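Local coordinates for protein serine hydrolase CCSP0084 (Cycloclasticus sp. P1, PDB 4I3F) that probably hydrolyses esters and the carbon-carbon bond of meta-cleavage products from aromatic breakdown, as an alpha/beta-hydrolase-fold serine hydrolase, at residues Ile27-Ala39 against Asp80-Pro92. Numbering follows the deposited sequence. Where two conformers were deposited one is given.
Sequences IQTGSFNTFLNEA and DIAGFGLSQHNCP
Phe-35 and Asp-80 are joined through the backbone: Asp-80 N donates to Phe-35 O (2.9 Å). Next to this bond, the Ser-87 hydroxyl accepts the Phe-35 N-H (N to OG 2.8 Å) and donates to Asp-80 O. It therefore ties strand 32-39 to the start of the loop. At the hairpin turn, Asn-90 ND2 gives a bent bond to Ser-31 OG (2.6 Å, 131°), with the hydroxyl tilted out of the Asn-90 amide plane. One water donates to both Asn-33 O and Gln-88 O. Another accepts from Asn-37 ND2, which also bonds Ala-78 O, and donates to Asp-80 OD1.

Apolar contacts form two patches. Leu-86 CD1 sits over one face of the Phe-35 ring in a CH-pi contact, 4.0 Å from the ring centroid. Phe-32 has CG between its backbone N and carbonyl carbon (chi1 61°), which sends the ring into the loop. There its CZ meets Ala-82 CB at 3.6 Å, and its CE2 lies 3.5 Å from His-89 CD2, the two rings oblique at 45°. With an alanine here in place of Phe-32, Ala-82 and the His-89 ring would probably lose the side chain they pack on.

In this alpha/beta-hydrolase fold, the Asp-80 to Phe-35 bond continues the antiparallel pairing of strands 32-39 and 75-79. Gln-106 of helix 96-113 bonds Thr-34 OG1, Asp-80 O and Ala-82 N, while Gln-213 of helix 208-217 holds His-89 N.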
# COMPACT_ATOMS: atom_id res chain seq x y z
N ILE A 27 2.95 13.95 -12.81
CA ILE A 27 4.31 13.78 -13.29
C ILE A 27 4.38 12.59 -14.23
O ILE A 27 3.83 11.52 -13.95
CB ILE A 27 5.29 13.68 -12.11
CG1 ILE A 27 6.74 13.57 -12.59
CG2 ILE A 27 4.93 12.53 -11.19
CD1 ILE A 27 7.73 13.96 -11.53
N GLN A 28 5.04 12.78 -15.37
CA GLN A 28 5.12 11.71 -16.36
C GLN A 28 5.98 10.56 -15.85
O GLN A 28 7.14 10.76 -15.48
CB GLN A 28 5.68 12.25 -17.67
CG GLN A 28 5.76 11.22 -18.78
CD GLN A 28 6.23 11.84 -20.08
OE1 GLN A 28 5.81 12.94 -20.44
NE2 GLN A 28 7.11 11.14 -20.78
N THR A 29 5.41 9.36 -15.83
CA THR A 29 6.15 8.18 -15.42
C THR A 29 5.97 7.14 -16.51
O THR A 29 5.00 6.38 -16.50
CB THR A 29 5.65 7.62 -14.07
OG1 THR A 29 4.23 7.47 -14.12
CG2 THR A 29 6.00 8.58 -12.93
N GLY A 30 6.90 7.12 -17.45
CA GLY A 30 6.78 6.24 -18.60
C GLY A 30 5.65 6.66 -19.52
O GLY A 30 5.59 7.82 -19.93
N SER A 31 4.74 5.73 -19.82
CA SER A 31 3.72 5.96 -20.83
C SER A 31 2.46 6.63 -20.28
O SER A 31 1.51 6.88 -21.03
CB SER A 31 3.34 4.64 -21.50
OG SER A 31 2.87 3.70 -20.55
N PHE A 32 2.44 6.94 -18.99
CA PHE A 32 1.27 7.57 -18.39
C PHE A 32 1.67 8.57 -17.32
O PHE A 32 2.84 8.60 -16.91
CB PHE A 32 0.36 6.50 -17.77
CG PHE A 32 1.01 5.71 -16.68
CD1 PHE A 32 0.79 6.03 -15.35
CD2 PHE A 32 1.85 4.64 -16.98
CE1 PHE A 32 1.40 5.32 -14.34
CE2 PHE A 32 2.46 3.91 -15.98
CZ PHE A 32 2.24 4.25 -14.65
N ASN A 33 0.72 9.38 -16.86
CA ASN A 33 1.01 10.33 -15.78
C ASN A 33 0.66 9.80 -14.40
O ASN A 33 -0.36 9.13 -14.22
CB ASN A 33 0.27 11.65 -16.00
CG ASN A 33 0.89 12.46 -17.10
OD1 ASN A 33 2.11 12.55 -17.21
ND2 ASN A 33 0.06 13.06 -17.94
N THR A 34 1.52 10.11 -13.43
CA THR A 34 1.27 9.75 -12.03
C THR A 34 0.82 10.96 -11.22
O THR A 34 1.47 12.01 -11.25
CB THR A 34 2.53 9.15 -11.39
OG1 THR A 34 2.73 7.83 -11.89
CG2 THR A 34 2.37 9.07 -9.87
N PHE A 35 -0.29 10.82 -10.50
CA PHE A 35 -0.70 11.87 -9.58
C PHE A 35 0.09 11.70 -8.30
O PHE A 35 0.13 10.61 -7.73
CB PHE A 35 -2.20 11.79 -9.30
CG PHE A 35 -2.69 12.86 -8.36
CD1 PHE A 35 -2.87 14.16 -8.81
CD2 PHE A 35 -2.94 12.56 -7.03
CE1 PHE A 35 -3.31 15.15 -7.96
CE2 PHE A 35 -3.38 13.55 -6.17
CZ PHE A 35 -3.57 14.85 -6.63
N LEU A 36 0.74 12.78 -7.86
CA LEU A 36 1.68 12.69 -6.76
C LEU A 36 1.34 13.66 -5.63
O LEU A 36 1.13 14.85 -5.87
CB LEU A 36 3.09 12.98 -7.26
CG LEU A 36 4.19 12.97 -6.21
CD1 LEU A 36 4.41 11.56 -5.68
CD2 LEU A 36 5.48 13.55 -6.77
N ASN A 37 1.28 13.15 -4.41
CA ASN A 37 1.25 14.01 -3.23
C ASN A 37 2.64 14.10 -2.61
O ASN A 37 3.33 13.09 -2.49
CB ASN A 37 0.28 13.45 -2.20
CG ASN A 37 -1.13 13.29 -2.73
OD1 ASN A 37 -1.90 14.25 -2.75
ND2 ASN A 37 -1.48 12.08 -3.15
N GLU A 38 3.05 15.30 -2.21
CA GLU A 38 4.35 15.50 -1.56
C GLU A 38 4.24 16.38 -0.33
O GLU A 38 3.43 17.30 -0.27
CB GLU A 38 5.33 16.18 -2.52
CG GLU A 38 6.07 15.25 -3.44
CD GLU A 38 7.07 16.00 -4.30
OE1 GLU A 38 6.63 16.66 -5.27
OE2 GLU A 38 8.28 15.93 -4.00
N ALA A 39 5.09 16.12 0.66
CA ALA A 39 5.22 17.04 1.79
C ALA A 39 6.66 16.98 2.28
O ALA A 39 7.37 16.02 1.97
CB ALA A 39 4.25 16.67 2.90
N ASP A 80 -0.62 8.16 -6.31
CA ASP A 80 -1.66 7.21 -6.69
C ASP A 80 -0.96 6.15 -7.53
O ASP A 80 -0.26 6.47 -8.50
CB ASP A 80 -2.78 7.87 -7.50
CG ASP A 80 -3.70 8.75 -6.65
OD1 ASP A 80 -3.53 8.82 -5.42
OD2 ASP A 80 -4.61 9.38 -7.24
N ILE A 81 -1.13 4.90 -7.15
CA ILE A 81 -0.49 3.79 -7.85
C ILE A 81 -1.24 3.58 -9.16
O ILE A 81 -2.44 3.84 -9.25
CB ILE A 81 -0.45 2.56 -6.92
CG1 ILE A 81 0.44 2.85 -5.72
CG2 ILE A 81 0.06 1.32 -7.63
CD1 ILE A 81 0.38 1.78 -4.64
N ALA A 82 -0.52 3.14 -10.19
CA ALA A 82 -1.09 3.04 -11.53
C ALA A 82 -2.38 2.24 -11.51
O ALA A 82 -2.47 1.19 -10.86
CB ALA A 82 -0.07 2.44 -12.50
N GLY A 83 -3.40 2.75 -12.20
CA GLY A 83 -4.70 2.11 -12.22
C GLY A 83 -5.62 2.58 -11.11
O GLY A 83 -6.82 2.29 -11.13
N PHE A 84 -5.07 3.30 -10.13
CA PHE A 84 -5.88 3.80 -9.01
C PHE A 84 -5.95 5.31 -9.08
O PHE A 84 -5.03 5.94 -9.60
CB PHE A 84 -5.24 3.43 -7.66
CG PHE A 84 -5.27 1.97 -7.34
CD1 PHE A 84 -6.34 1.43 -6.63
CD2 PHE A 84 -4.23 1.13 -7.73
CE1 PHE A 84 -6.38 0.08 -6.31
CE2 PHE A 84 -4.27 -0.23 -7.42
CZ PHE A 84 -5.34 -0.75 -6.71
N GLY A 85 -7.02 5.88 -8.53
CA GLY A 85 -7.15 7.32 -8.41
C GLY A 85 -6.90 8.08 -9.69
O GLY A 85 -7.48 7.76 -10.72
N LEU A 86 -6.00 9.05 -9.64
CA LEU A 86 -5.72 9.90 -10.79
C LEU A 86 -4.44 9.47 -11.51
O LEU A 86 -3.81 10.27 -12.21
CB LEU A 86 -5.63 11.37 -10.37
CG LEU A 86 -6.94 11.94 -9.83
CD1 LEU A 86 -6.70 13.32 -9.26
CD2 LEU A 86 -7.98 11.99 -10.93
N SER A 87 -4.06 8.21 -11.34
CA SER A 87 -2.93 7.65 -12.08
C SER A 87 -3.38 6.54 -13.04
O SER A 87 -2.79 5.46 -13.07
CB SER A 87 -1.87 7.11 -11.13
OG SER A 87 -1.27 8.18 -10.40
N GLN A 88 -4.42 6.83 -13.83
CA GLN A 88 -4.90 5.84 -14.78
C GLN A 88 -3.83 5.48 -15.81
O GLN A 88 -3.13 6.34 -16.34
CB GLN A 88 -6.19 6.32 -15.44
CG GLN A 88 -7.32 6.50 -14.43
CD GLN A 88 -7.62 5.22 -13.66
OE1 GLN A 88 -8.03 4.23 -14.25
NE2 GLN A 88 -7.42 5.25 -12.35
N HIS A 89 -3.72 4.18 -16.07
CA HIS A 89 -2.75 3.69 -17.03
C HIS A 89 -3.28 3.96 -18.43
O HIS A 89 -4.49 4.04 -18.66
CB HIS A 89 -2.48 2.19 -16.82
CG HIS A 89 -1.23 1.70 -17.49
ND1 HIS A 89 -1.21 1.19 -18.77
CD2 HIS A 89 0.05 1.65 -17.05
CE1 HIS A 89 0.03 0.86 -19.09
NE2 HIS A 89 0.81 1.12 -18.06
N ASN A 90 -2.36 4.13 -19.38
CA ASN A 90 -2.72 4.49 -20.74
C ASN A 90 -3.22 3.30 -21.57
O ASN A 90 -3.92 3.48 -22.57
CB ASN A 90 -1.52 5.14 -21.43
CG ASN A 90 -0.33 4.21 -21.52
OD1 ASN A 90 0.04 3.74 -22.60
ND2 ASN A 90 0.29 3.95 -20.38
N CYS A 91 -2.85 2.09 -21.15
CA CYS A 91 -3.17 0.87 -21.90
C CYS A 91 -3.20 -0.28 -20.89
O CYS A 91 -2.32 -1.14 -20.88
CB CYS A 91 -2.11 0.62 -22.98
SG CYS A 91 -2.65 -0.27 -24.46
N PRO A 92 -4.22 -0.28 -20.02
CA PRO A 92 -4.24 -1.23 -18.90
C PRO A 92 -4.27 -2.66 -19.39
O PRO A 92 -5.11 -3.01 -20.22
CB PRO A 92 -5.56 -0.89 -18.18
CG PRO A 92 -6.41 -0.23 -19.22
CD PRO A 92 -5.45 0.52 -20.12
O HOH W 1 -2.61 8.95 -15.80
O HOH W 2 -4.18 10.84 -3.57